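PDB 6DXN: Thiol:disulfide interchange protein from Klebsiella pneumoniae, which probably acts as a periplasmic thiol-disulfide oxidoreductase of the DsbA subfamily, introducing disulfide bonds into exported proteins. Local coordinates for residues K10-I15 and K160-N164; P23-F28 and L143-V149; I43-I49 and Y176-A181; L70-L74 and I104-I110; K89-L94 and V113-L117. All coordinates share one frame; numbering follows the deposited sequence.

Interaction 1: residues K10-I15 and K160-N164; sequences KNFTVI and KYHIN
With chi1 at 174°, Val14 sends CG1 trans to its own backbone N and keeps CG2 beside that N, where CG2 meets the rim of the Tyr161 ring, 3.8 Å from CE1. Tyr161 lies alongside Val14 and Phe12 on one face of the sheet; Phe12 CD2 comes within 4.1 Å of Tyr161 CD1. The other face carries Thr13 and His162, side by side, with Thr13 OG1 in the plane of the imidazole at its edge, 3.7 Å from ND1, a contact and not a bond. Ile15 CG1 packs on His162 CB at 3.5 Å.

Backbone bonds supply most of the polar link. Thr13 N to His162 O and His162 N to Thr13 O, both 2.9 Å and nearly straight, form the hydrogen-bonded pair. Ile15 N to Lys160 O extends the ladder at one end and Asn164 N to Asn11 O at the other, the latter donor 47° out of the carbonyl plane; Asn164 ND2 bonds Lys10 O weakly.

On the other edge of strand 161-163, Lys160 and Tyr161 both face Val157 of strand 154-157, a classic beta bulge. Strand 12-14 thus joins antiparallel as an outermost strand of the thioredoxin-fold sheet.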
# COMPACT_ATOMS: atom_id res chain seq x y z
N LYS A 10 7.93 7.33 20.01
CA LYS A 10 7.02 6.26 20.46
C LYS A 10 6.10 5.81 19.33
O LYS A 10 6.07 4.62 18.99
CB LYS A 10 6.16 6.77 21.63
CG LYS A 10 5.13 5.79 22.18
CD LYS A 10 4.17 6.46 23.14
CE LYS A 10 3.10 5.55 23.70
NZ LYS A 10 3.66 4.51 24.60
N ASN A 11 5.36 6.77 18.75
CA ASN A 11 4.32 6.53 17.75
C ASN A 11 4.83 6.72 16.31
O ASN A 11 4.21 6.22 15.37
CB ASN A 11 3.12 7.43 18.01
CG ASN A 11 2.44 7.15 19.33
OD1 ASN A 11 2.36 8.02 20.20
ND2 ASN A 11 1.99 5.92 19.52
N PHE A 12 5.94 7.44 16.14
CA PHE A 12 6.43 7.70 14.79
C PHE A 12 7.85 8.27 14.86
O PHE A 12 8.24 8.85 15.87
CB PHE A 12 5.49 8.67 14.07
CG PHE A 12 5.34 10.00 14.78
CD1 PHE A 12 4.35 10.19 15.73
CD2 PHE A 12 6.22 11.04 14.52
CE1 PHE A 12 4.23 11.40 16.40
CE2 PHE A 12 6.10 12.25 15.20
CZ PHE A 12 5.10 12.42 16.13
N THR A 13 8.58 8.11 13.75
CA THR A 13 9.94 8.63 13.61
C THR A 13 9.96 9.67 12.47
O THR A 13 9.27 9.51 11.46
CB THR A 13 10.95 7.50 13.40
OG1 THR A 13 10.52 6.73 12.27
CG2 THR A 13 11.07 6.59 14.60
N VAL A 14 10.75 10.73 12.67
CA VAL A 14 10.91 11.79 11.70
C VAL A 14 12.01 11.39 10.72
O VAL A 14 13.20 11.51 11.02
CB VAL A 14 11.21 13.14 12.40
CG1 VAL A 14 11.52 14.25 11.41
CG2 VAL A 14 10.08 13.55 13.32
N ILE A 15 11.59 10.88 9.55
CA ILE A 15 12.47 10.43 8.47
C ILE A 15 12.94 11.65 7.66
O ILE A 15 12.35 12.72 7.75
CB ILE A 15 11.74 9.41 7.57
CG1 ILE A 15 11.18 8.22 8.35
CG2 ILE A 15 12.62 8.95 6.41
CD1 ILE A 15 12.24 7.34 8.99
N LYS A 160 7.83 12.47 5.61
CA LYS A 160 8.71 12.86 6.72
C LYS A 160 8.43 12.06 8.00
O LYS A 160 9.32 11.93 8.84
CB LYS A 160 8.53 14.35 7.01
CG LYS A 160 9.52 14.96 7.98
CD LYS A 160 9.30 16.44 8.21
CE LYS A 160 10.37 17.09 9.07
NZ LYS A 160 11.68 17.14 8.37
N TYR A 161 7.21 11.54 8.16
CA TYR A 161 6.85 10.81 9.39
C TYR A 161 6.48 9.35 9.07
O TYR A 161 5.50 9.09 8.38
CB TYR A 161 5.70 11.54 10.09
CG TYR A 161 5.92 13.02 10.28
CD1 TYR A 161 6.82 13.49 11.23
CD2 TYR A 161 5.25 13.95 9.51
CE1 TYR A 161 7.04 14.85 11.40
CE2 TYR A 161 5.46 15.31 9.67
CZ TYR A 161 6.36 15.76 10.62
OH TYR A 161 6.56 17.10 10.78
N HIS A 162 7.30 8.42 9.59
CA HIS A 162 7.10 6.98 9.47
C HIS A 162 6.44 6.46 10.76
O HIS A 162 7.01 6.58 11.85
CB HIS A 162 8.42 6.27 9.15
CG HIS A 162 8.34 4.79 9.25
ND1 HIS A 162 8.87 4.09 10.32
CD2 HIS A 162 7.76 3.87 8.44
CE1 HIS A 162 8.64 2.80 10.16
NE2 HIS A 162 7.96 2.64 9.02
N ILE A 163 5.24 5.90 10.61
CA ILE A 163 4.43 5.40 11.72
C ILE A 163 5.04 4.13 12.33
O ILE A 163 5.55 3.29 11.63
CB ILE A 163 2.99 5.14 11.22
CG1 ILE A 163 2.25 6.46 11.01
CG2 ILE A 163 2.25 4.20 12.17
CD1 ILE A 163 0.86 6.33 10.42
N ASN A 164 4.97 4.04 13.67
CA ASN A 164 5.42 2.86 14.41
C ASN A 164 4.17 2.01 14.69
O ASN A 164 3.47 2.22 15.70
CB ASN A 164 6.17 3.21 15.70
CG ASN A 164 6.62 1.99 16.47
OD1 ASN A 164 6.31 0.86 16.09
ND2 ASN A 164 7.33 2.20 17.56

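Interaction 2: residues P23-F28 and L143-V149; sequences PPLVEF and LVEKMKV
Phe28 presents its ring to Val149 as a flat platform: CG2 of the valine sits over one face, 3.4 Å from the centroid and 15° off the ring normal, a close CH-pi contact. Val149 CG1 reaches back to Phe28 CB, so the two branches straddle the base and the face of the aromatic side chain. The rim of the same ring receives different groups. Leu143 CB lies in its plane at the edge, 4.0 Å from CZ. The selenium of Met147, a selenomethionine, is 5.2 Å from the centroid and 90° off the normal, which makes this an edge-on Met-aromatic contact, the two side chains crossing at about a right angle. Val144 approaches separately and obliquely, sliding past in the opposite direction with its CG2 3.5 Å from Phe28 CD1.

Bends at chi2 and chi3 turn the Met147 methyl CE toward the strand, where it meets Pro23 CD in a tight 3.5 Å approach and also touches Val26 CG1. Leu143 CD2 reaches the same Pro23 CD.

All these groups are apolar and mostly buried. Tyr156 of the neighbouring strand also meets the Phe28 ring, with planes nearly perpendicular. Lys148, with positive phi, belongs to a Schellman motif after helix 131-146, and the turn brings Val149 over the ring. The contact thus packs the end region of that helix against interior strand 25-29 of the thioredoxin-fold sheet.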
# COMPACT_ATOMS: atom_id res chain seq x y z
N PRO A 23 4.22 11.38 -1.79
CA PRO A 23 2.79 11.21 -1.58
C PRO A 23 2.41 11.76 -0.21
O PRO A 23 3.18 11.67 0.74
CB PRO A 23 2.57 9.69 -1.64
CG PRO A 23 3.76 9.17 -2.43
CD PRO A 23 4.90 10.12 -2.14
N PRO A 24 1.25 12.44 -0.08
CA PRO A 24 0.82 12.92 1.22
C PRO A 24 0.66 11.74 2.20
O PRO A 24 0.86 11.89 3.41
CB PRO A 24 -0.54 13.58 0.93
CG PRO A 24 -0.50 13.92 -0.54
CD PRO A 24 0.36 12.86 -1.18
N LEU A 25 0.29 10.58 1.64
CA LEU A 25 0.07 9.38 2.44
C LEU A 25 0.32 8.14 1.57
O LEU A 25 -0.35 7.94 0.53
CB LEU A 25 -1.36 9.39 2.98
CG LEU A 25 -1.74 8.19 3.85
CD1 LEU A 25 -0.94 8.20 5.14
CD2 LEU A 25 -3.23 8.19 4.14
N VAL A 26 1.28 7.32 1.99
CA VAL A 26 1.62 6.13 1.25
C VAL A 26 1.89 4.99 2.24
O VAL A 26 2.47 5.20 3.32
CB VAL A 26 2.81 6.38 0.29
CG1 VAL A 26 4.08 6.76 1.02
CG2 VAL A 26 3.07 5.18 -0.62
N GLU A 27 1.39 3.80 1.87
CA GLU A 27 1.57 2.55 2.59
C GLU A 27 2.38 1.63 1.67
O GLU A 27 1.89 1.24 0.61
CB GLU A 27 0.22 1.91 2.95
CG GLU A 27 0.31 0.48 3.48
CD GLU A 27 -1.04 -0.21 3.68
OE1 GLU A 27 -2.06 0.34 3.22
OE2 GLU A 27 -1.07 -1.30 4.29
N PHE A 28 3.61 1.34 2.06
CA PHE A 28 4.42 0.40 1.30
C PHE A 28 3.96 -1.00 1.73
O PHE A 28 3.82 -1.28 2.91
CB PHE A 28 5.91 0.66 1.48
CG PHE A 28 6.40 1.96 0.86
CD1 PHE A 28 6.70 2.03 -0.49
CD2 PHE A 28 6.62 3.08 1.64
CE1 PHE A 28 7.17 3.21 -1.05
CE2 PHE A 28 7.09 4.26 1.08
CZ PHE A 28 7.36 4.32 -0.27
N LEU A 143 10.53 5.26 -4.98
CA LEU A 143 10.24 5.73 -3.61
C LEU A 143 10.64 4.69 -2.56
O LEU A 143 11.02 5.07 -1.45
CB LEU A 143 8.77 6.14 -3.50
CG LEU A 143 8.50 7.63 -3.78
CD1 LEU A 143 9.19 8.12 -5.03
CD2 LEU A 143 7.01 7.91 -3.86
N VAL A 144 10.59 3.39 -2.90
CA VAL A 144 11.03 2.38 -1.94
C VAL A 144 12.50 2.64 -1.61
O VAL A 144 12.93 2.49 -0.46
CB VAL A 144 10.77 0.94 -2.46
CG1 VAL A 144 11.58 -0.10 -1.70
CG2 VAL A 144 9.30 0.60 -2.42
N GLU A 145 13.27 3.07 -2.63
CA GLU A 145 14.68 3.40 -2.46
C GLU A 145 14.82 4.75 -1.73
O GLU A 145 15.37 4.81 -0.63
CB GLU A 145 15.38 3.36 -3.82
CG GLU A 145 16.85 3.75 -3.79
CD GLU A 145 17.14 5.23 -3.96
OE1 GLU A 145 16.60 5.84 -4.91
OE2 GLU A 145 17.91 5.77 -3.14
N LYS A 146 14.27 5.82 -2.31
CA LYS A 146 14.41 7.18 -1.73
C LYS A 146 13.92 7.23 -0.28
O LYS A 146 14.62 7.77 0.59
CB LYS A 146 13.70 8.22 -2.61
CG LYS A 146 14.30 8.43 -3.99
CD LYS A 146 15.76 8.86 -3.97
CE LYS A 146 16.30 9.22 -5.34
NZ LYS A 146 16.18 8.09 -6.29
N MSE A 147 12.74 6.67 -0.00
CA MSE A 147 12.18 6.69 1.36
C MSE A 147 12.86 5.72 2.32
O MSE A 147 12.62 5.77 3.53
CB MSE A 147 10.67 6.47 1.29
CG MSE A 147 10.04 7.54 0.40
SE MSE A 147 8.28 8.09 1.09
CE MSE A 147 7.36 8.17 -0.64
N LYS A 148 13.71 4.83 1.78
CA LYS A 148 14.51 3.88 2.56
C LYS A 148 13.60 2.90 3.31
O LYS A 148 13.77 2.67 4.50
CB LYS A 148 15.44 4.65 3.51
CG LYS A 148 16.32 5.69 2.83
CD LYS A 148 17.09 6.61 3.77
CE LYS A 148 18.13 5.89 4.60
NZ LYS A 148 18.91 6.84 5.44
N VAL A 149 12.63 2.32 2.59
CA VAL A 149 11.68 1.38 3.18
C VAL A 149 12.44 0.10 3.58
O VAL A 149 13.29 -0.37 2.84
CB VAL A 149 10.53 1.09 2.20
CG1 VAL A 149 9.49 0.16 2.79
CG2 VAL A 149 9.88 2.38 1.71

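Interaction 3: residues I43-I49 and Y176-A181; sequences INVDTAI and YAEDMA
Val45 wedges between two side chains of the facing helix, one for each of its methyls. CG1 presses on Met180 CG at 3.4 Å, closer than usual carbon contact, while CG2 comes to the edge of the Tyr176 ring, in its plane and 3.9 Å from CE1. Chi1 of 169° divides the branches in this way, placing CG1 opposite the backbone N and leaving CG2 next to it. Ile43, two residues earlier and just ahead of the helix, approaches the same ring with CG2, 4.0 Å from Tyr176 CD1, at an oblique slant.

The backbones can come near because small residues occupy the middle of the interface. Ala177 CB touches the carbonyl oxygen of Ile43 and lies 3.9 Å from Ala48 CB, and CA atoms of Val45 and Ala177 are 4.6 Å apart. One turn further, Ile49 and Ala181 repeat the approach, with CA atoms at 4.4 Å and Ala181 CB against Ile49 CA. The short segments 45-49 and 176-181 cross at -47°, their axes 8.3 Å apart. This is close helix-helix packing, with alanines at the points of nearest approach, between helix 45-52 and the C-terminal helix 173-188 on one face of the thioredoxin fold, with Phe155 of strand 154-157 touching Val45, Ile49 and Met180.

Met180, also a selenomethionine, is bent at chi2 and chi3, and its CG serves Ile49 as well as Val45, since Ile49 CD1 packs on it. Beyond the apolar contact, Tyr176 OH is hydrogen-bonded to the backbone O of Asn165, a bond that fixes the far end of the ring whose edge receives Val45 and which Ile43 meets obliquely.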
# COMPACT_ATOMS: atom_id res chain seq x y z
N ILE A 43 -7.71 -6.70 9.76
CA ILE A 43 -7.70 -5.56 10.68
C ILE A 43 -8.49 -4.42 10.04
O ILE A 43 -9.18 -3.66 10.72
CB ILE A 43 -6.27 -5.12 11.03
CG1 ILE A 43 -5.42 -6.28 11.56
CG2 ILE A 43 -6.29 -3.94 12.01
CD1 ILE A 43 -3.98 -5.91 11.83
N ASN A 44 -8.35 -4.30 8.72
CA ASN A 44 -9.03 -3.26 7.96
C ASN A 44 -8.51 -1.89 8.39
O ASN A 44 -9.27 -0.95 8.65
CB ASN A 44 -10.55 -3.43 8.02
CG ASN A 44 -11.01 -4.58 7.16
OD1 ASN A 44 -10.57 -4.71 6.01
ND2 ASN A 44 -11.89 -5.42 7.68
N VAL A 45 -7.18 -1.79 8.48
CA VAL A 45 -6.51 -0.55 8.77
C VAL A 45 -6.72 0.39 7.58
O VAL A 45 -6.87 1.59 7.74
CB VAL A 45 -5.00 -0.76 9.02
CG1 VAL A 45 -4.24 0.55 9.07
CG2 VAL A 45 -4.73 -1.60 10.25
N ASP A 46 -6.75 -0.20 6.37
CA ASP A 46 -6.84 0.59 5.12
C ASP A 46 -8.20 1.28 4.99
O ASP A 46 -8.25 2.45 4.63
CB ASP A 46 -6.56 -0.27 3.89
CG ASP A 46 -5.11 -0.66 3.69
OD1 ASP A 46 -4.24 -0.18 4.45
OD2 ASP A 46 -4.85 -1.43 2.77
N THR A 47 -9.31 0.56 5.25
CA THR A 47 -10.65 1.19 5.15
C THR A 47 -10.80 2.27 6.24
O THR A 47 -11.33 3.37 5.99
CB THR A 47 -11.77 0.14 5.22
OG1 THR A 47 -11.63 -0.73 4.10
CG2 THR A 47 -13.16 0.74 5.20
N ALA A 48 -10.32 1.95 7.45
CA ALA A 48 -10.41 2.87 8.59
C ALA A 48 -9.79 4.22 8.22
O ALA A 48 -10.41 5.29 8.37
CB ALA A 48 -9.74 2.25 9.79
N ILE A 49 -8.56 4.17 7.70
CA ILE A 49 -7.83 5.37 7.28
C ILE A 49 -8.61 6.13 6.20
O ILE A 49 -8.80 7.35 6.31
CB ILE A 49 -6.41 4.98 6.82
CG1 ILE A 49 -5.57 4.45 7.98
CG2 ILE A 49 -5.71 6.16 6.13
CD1 ILE A 49 -4.24 3.85 7.57
N TYR A 176 -7.49 -0.79 17.24
CA TYR A 176 -6.18 -0.57 16.64
C TYR A 176 -6.32 0.22 15.33
O TYR A 176 -5.60 1.21 15.11
CB TYR A 176 -5.45 -1.90 16.38
CG TYR A 176 -4.13 -1.69 15.69
CD1 TYR A 176 -4.07 -1.54 14.31
CD2 TYR A 176 -2.94 -1.59 16.40
CE1 TYR A 176 -2.87 -1.31 13.66
CE2 TYR A 176 -1.73 -1.38 15.76
CZ TYR A 176 -1.70 -1.22 14.39
OH TYR A 176 -0.53 -0.99 13.72
N ALA A 177 -7.23 -0.24 14.46
CA ALA A 177 -7.46 0.39 13.16
C ALA A 177 -7.88 1.85 13.34
O ALA A 177 -7.41 2.72 12.62
CB ALA A 177 -8.49 -0.39 12.38
N GLU A 178 -8.75 2.11 14.32
CA GLU A 178 -9.23 3.46 14.60
C GLU A 178 -8.05 4.34 15.07
O GLU A 178 -7.95 5.49 14.66
CB GLU A 178 -10.33 3.47 15.66
CG GLU A 178 -10.96 4.85 15.86
CD GLU A 178 -11.95 4.96 17.01
OE1 GLU A 178 -11.70 4.34 18.07
OE2 GLU A 178 -12.99 5.66 16.85
N ASP A 179 -7.17 3.76 15.89
CA ASP A 179 -6.02 4.47 16.49
C ASP A 179 -5.02 4.82 15.38
O ASP A 179 -4.36 5.86 15.43
CB ASP A 179 -5.38 3.62 17.60
CG ASP A 179 -4.60 4.41 18.65
OD1 ASP A 179 -4.90 5.60 18.81
OD2 ASP A 179 -3.72 3.82 19.32
N MSE A 180 -4.90 3.93 14.39
CA MSE A 180 -4.00 4.14 13.28
C MSE A 180 -4.49 5.30 12.44
O MSE A 180 -3.70 6.17 12.06
CB MSE A 180 -3.87 2.87 12.45
CG MSE A 180 -3.25 3.16 11.09
SE MSE A 180 -1.34 3.58 11.24
CE MSE A 180 -0.66 1.72 11.20
N ALA A 181 -5.80 5.31 12.15
CA ALA A 181 -6.40 6.39 11.36
C ALA A 181 -6.27 7.72 12.11
O ALA A 181 -6.06 8.77 11.51
CB ALA A 181 -7.84 6.08 11.04

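Interaction 4: residues L70-L74 and I104-I110; sequences LGPAL and IKTAADI
Leu70 opens the contact by dividing its two methyls between parts of the 104-110 segment. Its CD1 lies 3.4 Å from the carbonyl O of Ile104 and also packs on Ile104 CG2 at 3.7 Å, the two side chains crossing at a slant. CD2 points to the backbone just before the second helix, 3.5 Å from Thr106 C, with Lys105 O and Ala107 N also close. The fork thus seats a leucine against main-chain atoms where the incoming loop turns into helix 107-115. Its chi1 of -69° and extended chi2 of 164° carry the branch point out to this turn.

Further along, Ala73 faces the other segment with its single methyl. Ala73 CB touches Ile110 CD1 at 3.7 Å, with Ala107 CB more distant. Leu74 then starts off beside the interface, but its CD2 swings over to Ile110 CD1, 3.5 Å away, the side chains meeting at about a right angle. Ile110 CD1 is therefore shared by Ala73 and Leu74, with Leu70 CD2 a more distant neighbour, 4.2 Å from it.

The turn that receives Leu70 is itself braced. Thr106 OG1 accepts from Asp109 N at 3.2 Å, a capping bond at the N-cap position, and Asp109 OD2 takes the Lys105 N-H through its anti lone pair, N to OD2 3.3 Å with an N-H...O angle of 171°. From helix 87-99, Leu98 packs on Leu70 and Leu74, Leu94 on Ile104 and Ile110. Such apolar packing between helix starts belongs to the helical domain that DsbA proteins carry inserted in the thioredoxin fold.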
# COMPACT_ATOMS: atom_id res chain seq x y z
N LEU A 70 7.92 -12.93 -7.47
CA LEU A 70 6.85 -12.25 -8.25
C LEU A 70 6.82 -10.73 -8.01
O LEU A 70 6.07 -10.02 -8.71
CB LEU A 70 5.49 -12.84 -7.85
CG LEU A 70 5.23 -14.28 -8.30
CD1 LEU A 70 4.06 -14.88 -7.54
CD2 LEU A 70 5.00 -14.34 -9.80
N GLY A 71 7.58 -10.25 -7.02
CA GLY A 71 7.61 -8.82 -6.65
C GLY A 71 7.40 -7.89 -7.84
O GLY A 71 6.43 -7.14 -7.88
N PRO A 72 8.30 -7.89 -8.84
CA PRO A 72 8.14 -7.03 -10.02
C PRO A 72 6.82 -7.24 -10.77
O PRO A 72 6.11 -6.28 -11.03
CB PRO A 72 9.36 -7.41 -10.89
CG PRO A 72 10.38 -7.88 -9.87
CD PRO A 72 9.55 -8.67 -8.88
N ALA A 73 6.46 -8.50 -11.08
CA ALA A 73 5.22 -8.78 -11.82
C ALA A 73 4.01 -8.18 -11.09
O ALA A 73 3.10 -7.69 -11.72
CB ALA A 73 5.04 -10.27 -12.03
N LEU A 74 4.05 -8.26 -9.75
CA LEU A 74 3.02 -7.76 -8.85
C LEU A 74 2.98 -6.22 -8.84
O LEU A 74 1.91 -5.66 -8.80
CB LEU A 74 3.28 -8.32 -7.44
CG LEU A 74 3.01 -9.81 -7.27
CD1 LEU A 74 3.62 -10.33 -5.99
CD2 LEU A 74 1.52 -10.12 -7.34
N ILE A 104 -0.72 -18.62 -7.17
CA ILE A 104 -0.01 -17.67 -8.02
C ILE A 104 1.48 -17.94 -7.85
O ILE A 104 2.09 -17.53 -6.86
CB ILE A 104 -0.38 -16.20 -7.73
CG1 ILE A 104 -1.87 -15.93 -7.96
CG2 ILE A 104 0.48 -15.27 -8.58
CD1 ILE A 104 -2.31 -14.52 -7.61
N LYS A 105 2.05 -18.64 -8.83
CA LYS A 105 3.45 -19.04 -8.80
C LYS A 105 4.25 -18.31 -9.88
O LYS A 105 5.44 -18.08 -9.71
CB LYS A 105 3.55 -20.56 -9.02
CG LYS A 105 2.79 -21.42 -8.03
CD LYS A 105 2.67 -22.87 -8.51
CE LYS A 105 2.06 -23.80 -7.49
NZ LYS A 105 2.98 -24.04 -6.35
N THR A 106 3.57 -17.93 -10.98
CA THR A 106 4.22 -17.28 -12.13
C THR A 106 3.49 -15.99 -12.54
O THR A 106 2.36 -15.73 -12.13
CB THR A 106 4.16 -18.18 -13.37
OG1 THR A 106 2.78 -18.30 -13.71
CG2 THR A 106 4.77 -19.55 -13.17
N ALA A 107 4.14 -15.21 -13.42
CA ALA A 107 3.58 -13.99 -13.97
C ALA A 107 2.30 -14.30 -14.75
O ALA A 107 1.36 -13.53 -14.73
CB ALA A 107 4.61 -13.31 -14.84
N ALA A 108 2.27 -15.47 -15.42
CA ALA A 108 1.11 -15.86 -16.22
C ALA A 108 -0.10 -16.12 -15.31
O ALA A 108 -1.25 -15.96 -15.74
CB ALA A 108 1.43 -17.07 -17.07
N ASP A 109 0.16 -16.48 -14.05
CA ASP A 109 -0.91 -16.77 -13.09
C ASP A 109 -1.56 -15.47 -12.58
O ASP A 109 -2.74 -15.48 -12.18
CB ASP A 109 -0.40 -17.60 -11.91
CG ASP A 109 -0.13 -19.05 -12.27
OD1 ASP A 109 -0.51 -19.44 -13.39
OD2 ASP A 109 0.45 -19.76 -11.43
N ILE A 110 -0.79 -14.38 -12.54
CA ILE A 110 -1.33 -13.10 -12.11
C ILE A 110 -2.34 -12.61 -13.15
O ILE A 110 -3.38 -12.06 -12.80
CB ILE A 110 -0.21 -12.07 -11.86
CG1 ILE A 110 0.70 -12.49 -10.69
CG2 ILE A 110 -0.80 -10.69 -11.64
CD1 ILE A 110 1.92 -11.62 -10.50

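Interaction 5: residues K89-L94 and V113-L117; sequences KVEKLL and VFNQL
Val90 leaves its helix with CB 4.1 Å from Leu117 CD1, and from there CG2 does most of the touching. That methyl is trans to the backbone N (chi1 73° puts CG1 between N and the carbonyl carbon), which carries it to Val113 CG1 at 3.7 Å and to Phe114 CE1 at 3.8 Å. Against the Phe114 ring CG2 is an off-centre CH-pi partner, 4.2 Å from the centroid and 30° off the normal.

Segment 89-94 lies in helix 87-99 and 113-117 includes the last part of helix 107-115, so the contact is helix packing in the all-helical domain inserted in the thioredoxin fold, as in other DsbA proteins. Val113 is met from two sides along the 89-94 helix, since its CG1 also receives Leu93 CB at 3.6 Å, one turn on from Val90. Leu93 CD1 and Leu117 CD2 approach tip to tip at 4.0 Å, toward the more exposed end of the interface.

On the inner side, Phe114 is held by neighbours from helix 71-83, Ala77 and Val80, and by Tyr124, whose ring meets it edge-to-face. Leu94 CD2 makes a looser approach to Val113 CG2, 4.4 Å away.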
# COMPACT_ATOMS: atom_id res chain seq x y z
N LYS A 89 -10.89 -4.42 -6.49
CA LYS A 89 -11.33 -5.83 -6.51
C LYS A 89 -10.15 -6.80 -6.53
O LYS A 89 -10.16 -7.82 -5.82
CB LYS A 89 -12.18 -6.12 -7.76
CG LYS A 89 -13.51 -5.38 -7.86
CD LYS A 89 -14.31 -5.79 -9.08
CE LYS A 89 -15.67 -5.11 -9.15
NZ LYS A 89 -16.45 -5.59 -10.32
N VAL A 90 -9.13 -6.50 -7.35
CA VAL A 90 -8.00 -7.41 -7.57
C VAL A 90 -7.12 -7.52 -6.32
O VAL A 90 -6.41 -8.52 -6.16
CB VAL A 90 -7.16 -6.98 -8.79
CG1 VAL A 90 -6.34 -5.74 -8.49
CG2 VAL A 90 -6.25 -8.10 -9.28
N GLU A 91 -7.16 -6.51 -5.43
CA GLU A 91 -6.29 -6.52 -4.27
C GLU A 91 -6.46 -7.83 -3.47
O GLU A 91 -5.50 -8.55 -3.23
CB GLU A 91 -6.49 -5.28 -3.39
CG GLU A 91 -5.41 -5.15 -2.34
CD GLU A 91 -5.52 -4.02 -1.32
OE1 GLU A 91 -6.42 -3.17 -1.47
OE2 GLU A 91 -4.72 -4.02 -0.37
N LYS A 92 -7.70 -8.13 -3.04
CA LYS A 92 -7.95 -9.31 -2.18
C LYS A 92 -7.62 -10.62 -2.91
O LYS A 92 -7.21 -11.60 -2.27
CB LYS A 92 -9.40 -9.33 -1.68
CG LYS A 92 -9.77 -8.21 -0.72
CD LYS A 92 -11.22 -8.24 -0.26
CE LYS A 92 -11.63 -7.02 0.54
NZ LYS A 92 -10.80 -6.82 1.75
N LEU A 93 -7.79 -10.63 -4.23
CA LEU A 93 -7.57 -11.82 -5.07
C LEU A 93 -6.07 -12.13 -5.20
O LEU A 93 -5.70 -13.32 -5.35
CB LEU A 93 -8.22 -11.59 -6.43
CG LEU A 93 -9.71 -11.28 -6.40
CD1 LEU A 93 -10.22 -10.90 -7.78
CD2 LEU A 93 -10.51 -12.46 -5.84
N LEU A 94 -5.22 -11.10 -5.13
CA LEU A 94 -3.76 -11.31 -5.22
C LEU A 94 -3.23 -11.81 -3.87
O LEU A 94 -2.36 -12.67 -3.85
CB LEU A 94 -3.06 -10.02 -5.67
CG LEU A 94 -3.26 -9.64 -7.14
CD1 LEU A 94 -2.80 -8.21 -7.40
CD2 LEU A 94 -2.53 -10.61 -8.05
N VAL A 113 -5.89 -13.83 -12.86
CA VAL A 113 -6.78 -13.12 -11.91
C VAL A 113 -7.58 -12.06 -12.68
O VAL A 113 -8.81 -11.93 -12.51
CB VAL A 113 -5.99 -12.49 -10.74
CG1 VAL A 113 -6.89 -11.69 -9.81
CG2 VAL A 113 -5.21 -13.53 -9.94
N PHE A 114 -6.88 -11.31 -13.54
CA PHE A 114 -7.46 -10.22 -14.34
C PHE A 114 -8.49 -10.76 -15.35
O PHE A 114 -9.49 -10.09 -15.64
CB PHE A 114 -6.34 -9.44 -15.02
CG PHE A 114 -5.51 -8.59 -14.09
CD1 PHE A 114 -4.71 -9.16 -13.11
CD2 PHE A 114 -5.51 -7.20 -14.20
CE1 PHE A 114 -3.95 -8.38 -12.26
CE2 PHE A 114 -4.75 -6.42 -13.35
CZ PHE A 114 -3.97 -7.01 -12.38
N ASN A 115 -8.25 -11.97 -15.86
CA ASN A 115 -9.14 -12.63 -16.82
C ASN A 115 -10.52 -12.87 -16.18
O ASN A 115 -11.54 -12.70 -16.85
CB ASN A 115 -8.59 -13.98 -17.28
CG ASN A 115 -7.34 -13.91 -18.13
OD1 ASN A 115 -6.57 -14.86 -18.17
ND2 ASN A 115 -7.14 -12.80 -18.84
N GLN A 116 -10.51 -13.25 -14.90
CA GLN A 116 -11.72 -13.55 -14.13
C GLN A 116 -12.54 -12.28 -13.89
O GLN A 116 -13.72 -12.36 -13.53
CB GLN A 116 -11.32 -14.18 -12.80
CG GLN A 116 -10.44 -15.41 -12.96
CD GLN A 116 -9.70 -15.77 -11.69
OE1 GLN A 116 -10.09 -15.37 -10.59
NE2 GLN A 116 -8.62 -16.51 -11.84
N LEU A 117 -11.90 -11.11 -14.07
CA LEU A 117 -12.56 -9.81 -13.87
C LEU A 117 -13.05 -9.22 -15.21
O LEU A 117 -13.73 -8.19 -15.22
CB LEU A 117 -11.59 -8.85 -13.18
CG LEU A 117 -11.12 -9.27 -11.78
CD1 LEU A 117 -10.24 -8.20 -11.16
CD2 LEU A 117 -12.31 -9.56 -10.87

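How the interactions relate
Interactions 4 and 5 sit side by side, their centres about 12 Å apart, and share helix 107-115; Leu94 and Ile104 join them in one apolar cluster of the helical domain. Interactions 1 and 2 reach the same five-stranded sheet, their centres about 13 Å apart, one at edge strand 12-14 and one at strand 25-29. Interaction 3 packs helices 45-52 and 173-188 against each other beside that sheet, touching interaction 1 through Ile163 and Met180, and interaction 2 through Leu25 and Ile49. Along the chain, interactions 4 and 5 are nested inside the loops closed by interactions 1, 2 and 3, consistent with the helical domain being inserted in the thioredoxin fold, as in DsbA proteins.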